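PDB 3SD7: putative phosphatase from Clostridium difficile, which probably hydrolyses phosphate esters as a member of the haloacid dehalogenase-like hydrolases, its natural substrate not being established. Local coordinates for residues A[42-45]-A[46-50]; A[114-117]-A[118-122]; A[146-149]-A[150-153]; A[171-174]-A[175-179]. All coordinates share one frame; numbering follows the deposited sequence. Where two conformers were deposited one is given.

All four contacts are local, each within a helix or turn. Interactions 2 and 3 touch: Lys116 CG packs 3.6 Å from Ile149 CG2, and Glu120 OE2 lies 3.0 Å from Tyr152 OH, probably hydrogen-bonded to it, which ties helix 115-124 to the turn before strand 155-159. Interactions 2 and 4 both lie on helices packed against the central parallel sheet; the centre of interaction 4 is about 19 Å from that of interaction 3. Interaction 1 touches none of the others; its nearest atoms come within about 6 Å of interaction 3, and its centre is about 28 Å from that of interaction 4. Its Pro43 side chain is about 7 Å from the sodium ion bound by Asp37 and Asp192.

Interaction 1. Residues A[42-45]-A[46-50]; sequences DPKE and GITKS
Pro43 and Ile47 lie side by side, their side chains pointing the same way, at the start of helix 44-57. In the haloacid dehalogenase fold this helix follows strand 41-42, which pairs antiparallel with strand 110-111, and probably opens the C1 cap inserted between those two strands. Ile47 CD1 rests 3.7 Å from Pro43 CG. At the N-cap position the rigid proline ring, lacking an N-H, presents an apolar surface to Ile47, while Pro43 O accepts from Ile47 N at 3.1 Å; the ring also touches Asp37, a ligand of the sodium ion. Just before it, Asp42 OD1 accepts from Lys44 N at 3.1 Å, from above the carboxylate plane, in an Asx turn.

Glu45 and Lys49 meet differently, their extended chains crossing at a slant near the surface. In Glu45 the first torsion (-171°) turns CG to the far side from the backbone N, whereas in Lys49 (-72°) CG stands opposite the carbonyl carbon, leaning the lysine back over the preceding turn. The salt bridge that follows, Lys49 NZ to Glu45 OE2 at 3.0 Å, uses the anti lone pair of the oxygen.

Thr48 is buried. Its OG1 bonds Lys44 O at 2.7 Å while its N reaches the same oxygen from the opposite face of the carbonyl plane. Two residues on, Ser50 grips Gly46 O in the same two-fold way: OG, at 2.7 Å, and N approach from opposite faces.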
loop_
_atom_site.group_PDB
_atom_site.type_symbol
_atom_site.label_atom_id
_atom_site.label_comp_id
_atom_site.label_asym_id
_atom_site.label_seq_id
_atom_site.Cartn_x
_atom_site.Cartn_y
_atom_site.Cartn_z
ATOM N N ASP A 42 -4.878 2.992 -5.742
ATOM C CA ASP A 42 -3.724 3.446 -6.526
ATOM C C ASP A 42 -3.467 4.935 -6.200
ATOM O O ASP A 42 -4.311 5.787 -6.489
ATOM C CB ASP A 42 -4.010 3.232 -8.011
ATOM C CG ASP A 42 -2.812 3.536 -8.895
ATOM O OD1 ASP A 42 -1.808 4.044 -8.375
ATOM O OD2 ASP A 42 -2.904 3.329 -10.132
ATOM N N PRO A 43 -2.292 5.257 -5.644
ATOM C CA PRO A 43 -1.995 6.619 -5.242
ATOM C C PRO A 43 -1.337 7.465 -6.324
ATOM O O PRO A 43 -0.923 8.585 -6.043
ATOM C CB PRO A 43 -0.987 6.402 -4.121
ATOM C CG PRO A 43 -0.206 5.228 -4.580
ATOM C CD PRO A 43 -1.214 4.327 -5.229
ATOM N N LYS A 44 -1.240 6.935 -7.537
ATOM C CA LYS A 44 -0.488 7.591 -8.608
ATOM C C LYS A 44 -0.747 9.090 -8.774
ATOM O O LYS A 44 0.182 9.893 -8.817
ATOM C CB LYS A 44 -0.716 6.847 -9.921
ATOM C CG LYS A 44 -0.056 7.498 -11.119
ATOM C CD LYS A 44 -0.210 6.673 -12.365
ATOM C CE LYS A 44 0.765 5.481 -12.357
ATOM N NZ LYS A 44 0.672 4.651 -13.606
ATOM N N GLU A 45 -2.013 9.464 -8.853
ATOM C CA GLU A 45 -2.362 10.881 -9.104
ATOM C C GLU A 45 -1.771 11.824 -8.047
ATOM O O GLU A 45 -1.048 12.786 -8.368
ATOM C CB GLU A 45 -3.873 11.037 -9.181
ATOM C CG GLU A 45 -4.312 12.432 -9.647
ATOM C CD GLU A 45 -5.802 12.729 -9.445
ATOM O OE1 GLU A 45 -6.575 11.826 -9.050
ATOM O OE2 GLU A 45 -6.191 13.901 -9.670
ATOM N N GLY A 46 -2.087 11.567 -6.773
ATOM C CA GLY A 46 -1.614 12.428 -5.708
ATOM C C GLY A 46 -0.120 12.445 -5.515
ATOM O O GLY A 46 0.457 13.484 -5.188
ATOM N N ILE A 47 0.530 11.292 -5.669
ATOM C CA ILE A 47 1.977 11.266 -5.510
ATOM C C ILE A 47 2.650 12.070 -6.627
ATOM O O ILE A 47 3.522 12.930 -6.376
ATOM C CB ILE A 47 2.528 9.827 -5.456
ATOM C CG1 ILE A 47 2.006 9.131 -4.190
ATOM C CG2 ILE A 47 4.081 9.857 -5.485
ATOM C CD1 ILE A 47 2.483 7.679 -4.087
ATOM N N THR A 48 2.250 11.815 -7.863
ATOM C CA THR A 48 2.882 12.510 -8.987
ATOM C C THR A 48 2.573 14.019 -8.954
ATOM O O THR A 48 3.445 14.859 -9.240
ATOM C CB THR A 48 2.504 11.878 -10.342
ATOM O OG1 THR A 48 1.087 11.871 -10.484
ATOM C CG2 THR A 48 3.029 10.429 -10.430
ATOM N N LYS A 49 1.357 14.383 -8.580
ATOM C CA LYS A 49 1.013 15.811 -8.517
ATOM C C LYS A 49 1.758 16.534 -7.391
ATOM O O LYS A 49 2.110 17.722 -7.536
ATOM C CB LYS A 49 -0.483 16.019 -8.423
ATOM C CG LYS A 49 -1.187 15.724 -9.711
ATOM C CD LYS A 49 -2.656 16.008 -9.622
ATOM C CE LYS A 49 -3.310 15.866 -10.986
ATOM N NZ LYS A 49 -4.749 16.188 -10.938
ATOM N N SER A 50 2.008 15.826 -6.292
ATOM C CA SER A 50 2.759 16.383 -5.168
ATOM C C SER A 50 4.198 16.625 -5.584
ATOM O O SER A 50 4.758 17.676 -5.281
ATOM C CB SER A 50 2.705 15.473 -3.943
ATOM O OG SER A 50 1.377 15.304 -3.480
#

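Interaction 2. Residues A[114-117]-A[118-122]; sequences NMKE and ILEML
Lys116 carries CG anti to its backbone N (chi1 -166°) and runs straight until a bend at chi4 (-54°) swings NZ over to Glu120, one turn on, whose own CG lies anti to the carbonyl carbon. The resulting i to i+4 salt bridge is short, 2.6 Å from Lys116 NZ to Glu120 OE2, and the ammonium comes in on the anti side, 28° out of the carboxylate plane. Met115 starts off like Lys116 but bends at chi2 and chi3, curling its sulfur across two neighbours: SD is 3.4 Å from Ile118 CG1 and 3.9 Å from Leu119 CG. A flexible thioether suits this place, since it can lie obliquely against both branched chains.

This is the first part of helix 115-124, packed on the central parallel sheet of the Rossmann-like core. Leu119 and Leu122 press on Phe34 of strand 31-34 and Leu129 of strand 128-133, while Ile118 and Met121 meet Lys236 of helix 235-239.

Farther round, Glu117 and Met121 run side by side in the same direction, with Glu117 CG 3.7 Å from Met121 SD. Regular backbone bonds accompany them, among them Leu119 N to Met115 O at 2.9 Å and Met121 N to Glu117 O, also at 2.9 Å.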
loop_
_atom_site.group_PDB
_atom_site.type_symbol
_atom_site.label_atom_id
_atom_site.label_comp_id
_atom_site.label_asym_id
_atom_site.label_seq_id
_atom_site.Cartn_x
_atom_site.Cartn_y
_atom_site.Cartn_z
ATOM N N ASN A 114 -13.366 -3.287 -9.047
ATOM C CA ASN A 114 -13.932 -4.518 -8.430
ATOM C C ASN A 114 -13.500 -4.807 -7.002
ATOM O O ASN A 114 -13.973 -5.771 -6.400
ATOM C CB ASN A 114 -13.681 -5.741 -9.311
ATOM C CG ASN A 114 -14.218 -5.544 -10.733
ATOM O OD1 ASN A 114 -15.331 -5.042 -10.918
ATOM N ND2 ASN A 114 -13.430 -5.946 -11.740
ATOM N N MET A 115 -12.645 -3.961 -6.459
ATOM C CA MET A 115 -12.163 -4.201 -5.096
ATOM C C MET A 115 -13.292 -4.043 -4.085
ATOM O O MET A 115 -13.452 -4.892 -3.183
ATOM C CB MET A 115 -10.983 -3.311 -4.767
ATOM C CG MET A 115 -10.388 -3.627 -3.384
ATOM S SD MET A 115 -9.973 -5.345 -3.020
ATOM C CE MET A 115 -8.453 -5.554 -4.010
ATOM N N LYS A 116 -14.132 -3.015 -4.250
ATOM C CA LYS A 116 -15.221 -2.834 -3.276
ATOM C C LYS A 116 -16.105 -4.090 -3.227
ATOM O O LYS A 116 -16.449 -4.574 -2.148
ATOM C CB LYS A 116 -15.999 -1.545 -3.533
ATOM C CG LYS A 116 -16.891 -1.155 -2.384
ATOM C CD LYS A 116 -17.631 0.138 -2.681
ATOM C CE LYS A 116 -18.287 0.684 -1.428
ATOM N NZ LYS A 116 -19.166 -0.308 -0.755
ATOM N N GLU A 117 -16.463 -4.625 -4.396
ATOM C CA GLU A 117 -17.244 -5.859 -4.476
ATOM C C GLU A 117 -16.576 -7.035 -3.764
ATOM O O GLU A 117 -17.241 -7.760 -3.021
ATOM C CB GLU A 117 -17.532 -6.254 -5.942
ATOM C CG GLU A 117 -17.945 -7.751 -6.094
ATOM C CD GLU A 117 -18.025 -8.224 -7.538
ATOM O OE1 GLU A 117 -18.779 -7.601 -8.306
ATOM O OE2 GLU A 117 -17.360 -9.240 -7.880
ATOM N N ILE A 118 -15.271 -7.249 -3.970
ATOM C CA ILE A 118 -14.648 -8.405 -3.336
ATOM C C ILE A 118 -14.574 -8.205 -1.820
ATOM O O ILE A 118 -14.795 -9.151 -1.070
ATOM C CB ILE A 118 -13.288 -8.833 -3.956
ATOM C CG1 ILE A 118 -12.190 -7.932 -3.530
ATOM C CG2 ILE A 118 -13.391 -9.057 -5.503
ATOM C CD1 ILE A 118 -11.696 -8.260 -2.141
ATOM N N LEU A 119 -14.296 -6.980 -1.363
ATOM C CA LEU A 119 -14.280 -6.729 0.091
ATOM C C LEU A 119 -15.653 -7.026 0.684
ATOM O O LEU A 119 -15.728 -7.659 1.730
ATOM C CB LEU A 119 -13.889 -5.301 0.423
ATOM C CG LEU A 119 -12.456 -4.965 0.019
ATOM C CD1 LEU A 119 -12.202 -3.490 0.258
ATOM C CD2 LEU A 119 -11.416 -5.820 0.774
ATOM N N GLU A 120 -16.712 -6.567 0.015
ATOM C CA GLU A 120 -18.107 -6.809 0.461
ATOM C C GLU A 120 -18.371 -8.332 0.514
ATOM O O GLU A 120 -18.944 -8.832 1.475
ATOM C CB GLU A 120 -19.089 -6.123 -0.496
ATOM C CG GLU A 120 -19.115 -4.583 -0.363
ATOM C CD GLU A 120 -19.935 -3.839 -1.430
ATOM O OE1 GLU A 120 -20.337 -4.409 -2.478
ATOM O OE2 GLU A 120 -20.164 -2.640 -1.210
ATOM N N MET A 121 -17.901 -9.062 -0.496
ATOM C CA MET A 121 -18.088 -10.516 -0.537
ATOM C C MET A 121 -17.373 -11.218 0.617
ATOM O O MET A 121 -17.919 -12.122 1.259
ATOM C CB MET A 121 -17.655 -11.069 -1.893
ATOM C CG MET A 121 -18.598 -10.643 -3.004
ATOM S SD MET A 121 -17.963 -11.141 -4.605
ATOM C CE MET A 121 -17.785 -12.885 -4.295
ATOM N N LEU A 122 -16.141 -10.813 0.876
ATOM C CA LEU A 122 -15.371 -11.404 1.971
ATOM C C LEU A 122 -16.039 -11.109 3.329
ATOM O O LEU A 122 -16.153 -11.974 4.192
ATOM C CB LEU A 122 -13.947 -10.849 1.954
ATOM C CG LEU A 122 -13.102 -11.213 0.731
ATOM C CD1 LEU A 122 -11.765 -10.413 0.769
ATOM C CD2 LEU A 122 -12.830 -12.691 0.674
#

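Interaction 3. Residues A[146-149]-A[150-153]; sequences YFDI and DRYF
Asp148 and Arg151 make the charged contact, a salt bridge of 2.6 Å between Asp148 OD1 and Arg151 NH2. The two flat groups stand almost perpendicular, 87° apart, and Asp148 OD2 sits over one face of the guanidinium toward its rim; the pair is therefore not the coplanar, two-pronged kind. Arginine has the length to fold back this way: its CG lies between the backbone N and the carbonyl carbon (chi1 64°), and a further bend at chi3 returns the guanidinium over the preceding residues.

Two waters extend the polar network. One donates to Asp148 OD1 at 3.1 Å and accepts from Arg151 N at 3.2 Å, bridging acid and backbone. The other donates to Asp148 O at 2.8 Å and more weakly to OD2 of the same residue, and it also lies 3.1 Å from Tyr152 OH.

The backbone contributes Tyr152 N to Ile149 O at 3.1 Å, the donor standing 55° out of the carbonyl plane, as the tight 3-10 turn 150-152 requires.

Apolar packing is lighter. The Ile149 and Tyr152 side chains cross at about a right angle, with Ile149 CB 4.0 Å from Tyr152 CD2, and Arg151 CG lies over the centre of the tyrosine ring. Ile149 also reaches Leu119 of helix 115-124, and the ring of Tyr152 meets Tyr123 edge-to-face.

Asp148, a residue type that tolerates positive phi, is the C-prime residue of the Schellman motif closing helix 137-146, with Ile149 N bonded to Leu144 O and Asp148 N to Arg145 O.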
loop_
_atom_site.group_PDB
_atom_site.type_symbol
_atom_site.label_atom_id
_atom_site.label_comp_id
_atom_site.label_asym_id
_atom_site.label_seq_id
_atom_site.Cartn_x
_atom_site.Cartn_y
_atom_site.Cartn_z
ATOM N N TYR A 146 -12.623 7.659 2.449
ATOM C CA TYR A 146 -12.984 8.353 1.190
ATOM C C TYR A 146 -13.727 7.457 0.200
ATOM O O TYR A 146 -14.638 7.933 -0.530
ATOM C CB TYR A 146 -11.714 8.926 0.534
ATOM C CG TYR A 146 -11.894 9.634 -0.801
ATOM C CD1 TYR A 146 -12.041 11.012 -0.860
ATOM C CD2 TYR A 146 -11.862 8.928 -1.996
ATOM C CE1 TYR A 146 -12.184 11.667 -2.056
ATOM C CE2 TYR A 146 -12.008 9.578 -3.225
ATOM C CZ TYR A 146 -12.166 10.953 -3.246
ATOM O OH TYR A 146 -12.310 11.617 -4.443
ATOM N N PHE A 147 -13.344 6.181 0.155
ATOM C CA PHE A 147 -13.965 5.168 -0.730
ATOM C C PHE A 147 -15.068 4.352 -0.100
ATOM O O PHE A 147 -15.587 3.410 -0.710
ATOM C CB PHE A 147 -12.906 4.252 -1.349
ATOM C CG PHE A 147 -12.057 4.951 -2.340
ATOM C CD1 PHE A 147 -12.591 5.378 -3.548
ATOM C CD2 PHE A 147 -10.723 5.204 -2.079
ATOM C CE1 PHE A 147 -11.812 6.044 -4.467
ATOM C CE2 PHE A 147 -9.944 5.871 -2.994
ATOM C CZ PHE A 147 -10.474 6.288 -4.185
ATOM N N ASP A 148 -15.431 4.720 1.121
ATOM C CA ASP A 148 -16.494 4.067 1.856
ATOM C C ASP A 148 -16.224 2.568 2.044
ATOM O O ASP A 148 -17.141 1.755 2.055
ATOM C CB ASP A 148 -17.854 4.309 1.166
ATOM C CG ASP A 148 -19.038 4.003 2.066
ATOM O OD1 ASP A 148 -18.895 4.057 3.310
ATOM O OD2 ASP A 148 -20.117 3.687 1.519
ATOM N N ILE A 149 -14.961 2.204 2.217
ATOM C CA ILE A 149 -14.613 0.794 2.447
ATOM C C ILE A 149 -13.974 0.554 3.842
ATOM O O ILE A 149 -13.701 -0.581 4.192
ATOM C CB ILE A 149 -13.721 0.189 1.312
ATOM C CG1 ILE A 149 -12.408 0.948 1.180
ATOM C CG2 ILE A 149 -14.536 0.162 0.005
ATOM C CD1 ILE A 149 -11.390 0.290 0.173
ATOM N N ASP A 150 -13.755 1.633 4.603
ATOM C CA ASP A 150 -13.243 1.556 5.971
ATOM C C ASP A 150 -14.082 0.585 6.797
ATOM O O ASP A 150 -13.554 -0.217 7.589
ATOM C CB ASP A 150 -13.305 2.942 6.619
ATOM C CG ASP A 150 -12.976 2.911 8.100
ATOM O OD1 ASP A 150 -11.900 2.438 8.443
ATOM O OD2 ASP A 150 -13.799 3.380 8.921
ATOM N N ARG A 151 -15.399 0.656 6.590
ATOM C CA ARG A 151 -16.365 -0.161 7.292
ATOM C C ARG A 151 -16.134 -1.680 7.222
ATOM O O ARG A 151 -16.608 -2.409 8.068
ATOM C CB ARG A 151 -17.789 0.158 6.756
ATOM C CG ARG A 151 -17.985 -0.213 5.285
ATOM C CD ARG A 151 -19.386 0.096 4.746
ATOM N NE ARG A 151 -19.686 1.523 4.810
ATOM C CZ ARG A 151 -20.866 2.067 4.509
ATOM N NH1 ARG A 151 -21.884 1.310 4.096
ATOM N NH2 ARG A 151 -21.028 3.380 4.620
ATOM N N TYR A 152 -15.408 -2.158 6.221
ATOM C CA TYR A 152 -15.178 -3.614 6.071
ATOM C C TYR A 152 -13.958 -4.132 6.835
ATOM O O TYR A 152 -13.777 -5.334 6.938
ATOM C CB TYR A 152 -15.029 -3.979 4.578
ATOM C CG TYR A 152 -16.240 -3.536 3.783
ATOM C CD1 TYR A 152 -17.495 -4.005 4.113
ATOM C CD2 TYR A 152 -16.133 -2.598 2.760
ATOM C CE1 TYR A 152 -18.627 -3.574 3.442
ATOM C CE2 TYR A 152 -17.272 -2.171 2.052
ATOM C CZ TYR A 152 -18.513 -2.662 2.409
ATOM O OH TYR A 152 -19.666 -2.240 1.743
ATOM N N PHE A 153 -13.135 -3.226 7.363
ATOM C CA PHE A 153 -11.911 -3.604 8.056
ATOM C C PHE A 153 -12.037 -3.459 9.573
ATOM O O PHE A 153 -12.464 -2.422 10.077
ATOM C CB PHE A 153 -10.734 -2.754 7.564
ATOM C CG PHE A 153 -10.440 -2.954 6.112
ATOM C CD1 PHE A 153 -9.669 -4.019 5.710
ATOM C CD2 PHE A 153 -10.950 -2.091 5.151
ATOM C CE1 PHE A 153 -9.418 -4.249 4.388
ATOM C CE2 PHE A 153 -10.690 -2.319 3.801
ATOM C CZ PHE A 153 -9.941 -3.407 3.430
HETATM O O HOH W 1 -16.610 3.285 5.185
HETATM O O HOH W 2 -19.683 0.853 1.491
#

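Interaction 4. Residues A[171-174]-A[175-179]; sequences VIQY and VLDLC
The ring of Tyr174 has Leu178 over one face: CG stands 4.2 Å above the plane, displaced toward the rim, and Leu178 CD1 is 3.7 Å from Tyr174 CE2. The two chains cross at a slant. A chi1 of 173° puts the ring trans to the amide nitrogen and swings the tyrosine out from the helix, while Leu178 leans back to meet it one turn later. A ring and a branched aliphatic chain suit this outer flank: the leucine covers part of one ring face, while the hydroxyl tolerates the exposed position. The other flat pair is Gln173 and Asp177, whose amide and carboxylate planes differ by 37°. The assignment of the amide atoms is doubtful, but the methylene side is clear: Gln173 CG lies 3.6 Å from Asp177 OD2.

Backbone bonds of the alpha-helix join the same residues. Asp177 N reaches Gln173 O at 2.9 Å, and Leu178 N reaches Tyr174 O at a longer 3.2 Å. On the buried side Ile172 CG2 comes 4.3 Å from Leu176 CD1, both side chains being turned chiefly to the sheet.

Those aliphatic residues fit helix 168-179 to the parallel sheet of the Rossmann-like core. Ile172, Val175 and Leu176 rest on Leu33 of strand 31-34, Val175 also meets Leu130 of strand 128-133, Leu178 lies on Tyr155 of strand 155-159, and Ile172 and Leu176 touch Ile203 of the neighbouring helix 194-203.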
loop_
_atom_site.group_PDB
_atom_site.type_symbol
_atom_site.label_atom_id
_atom_site.label_comp_id
_atom_site.label_asym_id
_atom_site.label_seq_id
_atom_site.Cartn_x
_atom_site.Cartn_y
_atom_site.Cartn_z
ATOM N N VAL A 171 4.146 -4.409 11.227
ATOM C CA VAL A 171 2.773 -3.984 11.161
ATOM C C VAL A 171 1.826 -5.210 11.046
ATOM O O VAL A 171 0.751 -5.217 11.619
ATOM C CB VAL A 171 2.595 -2.887 10.079
ATOM C CG1 VAL A 171 2.812 -3.410 8.669
ATOM C CG2 VAL A 171 1.285 -2.259 10.215
ATOM N N ILE A 172 2.263 -6.263 10.347
ATOM C CA ILE A 172 1.504 -7.512 10.258
ATOM C C ILE A 172 1.352 -8.122 11.647
ATOM O O ILE A 172 0.255 -8.470 12.069
ATOM C CB ILE A 172 2.184 -8.547 9.313
ATOM C CG1 ILE A 172 2.127 -8.050 7.866
ATOM C CG2 ILE A 172 1.486 -9.893 9.418
ATOM C CD1 ILE A 172 2.948 -8.902 6.867
ATOM N N GLN A 173 2.457 -8.227 12.376
ATOM C CA GLN A 173 2.395 -8.779 13.716
ATOM C C GLN A 173 1.491 -7.941 14.621
ATOM O O GLN A 173 0.713 -8.486 15.399
ATOM C CB GLN A 173 3.778 -8.859 14.341
ATOM C CG GLN A 173 3.777 -9.565 15.688
ATOM C CD GLN A 173 3.396 -11.037 15.569
ATOM O OE1 GLN A 173 2.387 -11.485 16.111
ATOM N NE2 GLN A 173 4.170 -11.771 14.810
ATOM N N TYR A 174 1.617 -6.622 14.533
ATOM C CA TYR A 174 0.804 -5.724 15.359
ATOM C C TYR A 174 -0.689 -5.977 15.162
ATOM O O TYR A 174 -1.438 -6.104 16.111
ATOM C CB TYR A 174 1.140 -4.234 15.064
ATOM C CG TYR A 174 0.202 -3.259 15.767
ATOM C CD1 TYR A 174 0.327 -2.992 17.128
ATOM C CD2 TYR A 174 -0.813 -2.632 15.079
ATOM C CE1 TYR A 174 -0.555 -2.112 17.770
ATOM C CE2 TYR A 174 -1.691 -1.760 15.716
ATOM C CZ TYR A 174 -1.562 -1.508 17.034
ATOM O OH TYR A 174 -2.452 -0.625 17.638
ATOM N N VAL A 175 -1.115 -6.099 13.907
ATOM C CA VAL A 175 -2.514 -6.226 13.620
ATOM C C VAL A 175 -3.047 -7.620 13.992
ATOM O O VAL A 175 -4.160 -7.744 14.488
ATOM C CB VAL A 175 -2.769 -5.694 12.163
ATOM C CG1 VAL A 175 -2.644 -6.811 11.147
ATOM C CG2 VAL A 175 -4.052 -4.981 12.092
ATOM N N LEU A 176 -2.236 -8.672 13.820
ATOM C CA LEU A 176 -2.622 -10.002 14.301
ATOM C C LEU A 176 -2.717 -10.053 15.826
ATOM O O LEU A 176 -3.581 -10.748 16.392
ATOM C CB LEU A 176 -1.630 -11.075 13.841
ATOM C CG LEU A 176 -1.651 -11.407 12.364
ATOM C CD1 LEU A 176 -0.623 -12.521 12.150
ATOM C CD2 LEU A 176 -3.054 -11.833 11.907
ATOM N N ASP A 177 -1.817 -9.347 16.510
ATOM C CA ASP A 177 -1.859 -9.345 17.952
ATOM C C ASP A 177 -3.179 -8.720 18.430
ATOM O O ASP A 177 -3.705 -9.141 19.438
ATOM C CB ASP A 177 -0.653 -8.640 18.551
ATOM C CG ASP A 177 0.654 -9.447 18.392
ATOM O OD1 ASP A 177 0.599 -10.649 18.059
ATOM O OD2 ASP A 177 1.729 -8.869 18.619
ATOM N N LEU A 178 -3.713 -7.748 17.698
ATOM C CA LEU A 178 -4.988 -7.112 18.082
ATOM C C LEU A 178 -6.155 -8.092 17.974
ATOM O O LEU A 178 -7.153 -7.933 18.664
ATOM C CB LEU A 178 -5.316 -5.910 17.197
ATOM C CG LEU A 178 -4.394 -4.702 17.272
ATOM C CD1 LEU A 178 -4.801 -3.680 16.207
ATOM C CD2 LEU A 178 -4.364 -4.107 18.711
ATOM N N CYS A 179 -6.016 -9.087 17.101
ATOM C CA CYS A 179 -7.054 -10.075 16.864
ATOM C C CYS A 179 -6.921 -11.264 17.763
ATOM O O CYS A 179 -7.807 -12.126 17.740
ATOM C CB CYS A 179 -7.027 -10.545 15.424
ATOM S SG CYS A 179 -7.518 -9.214 14.261
#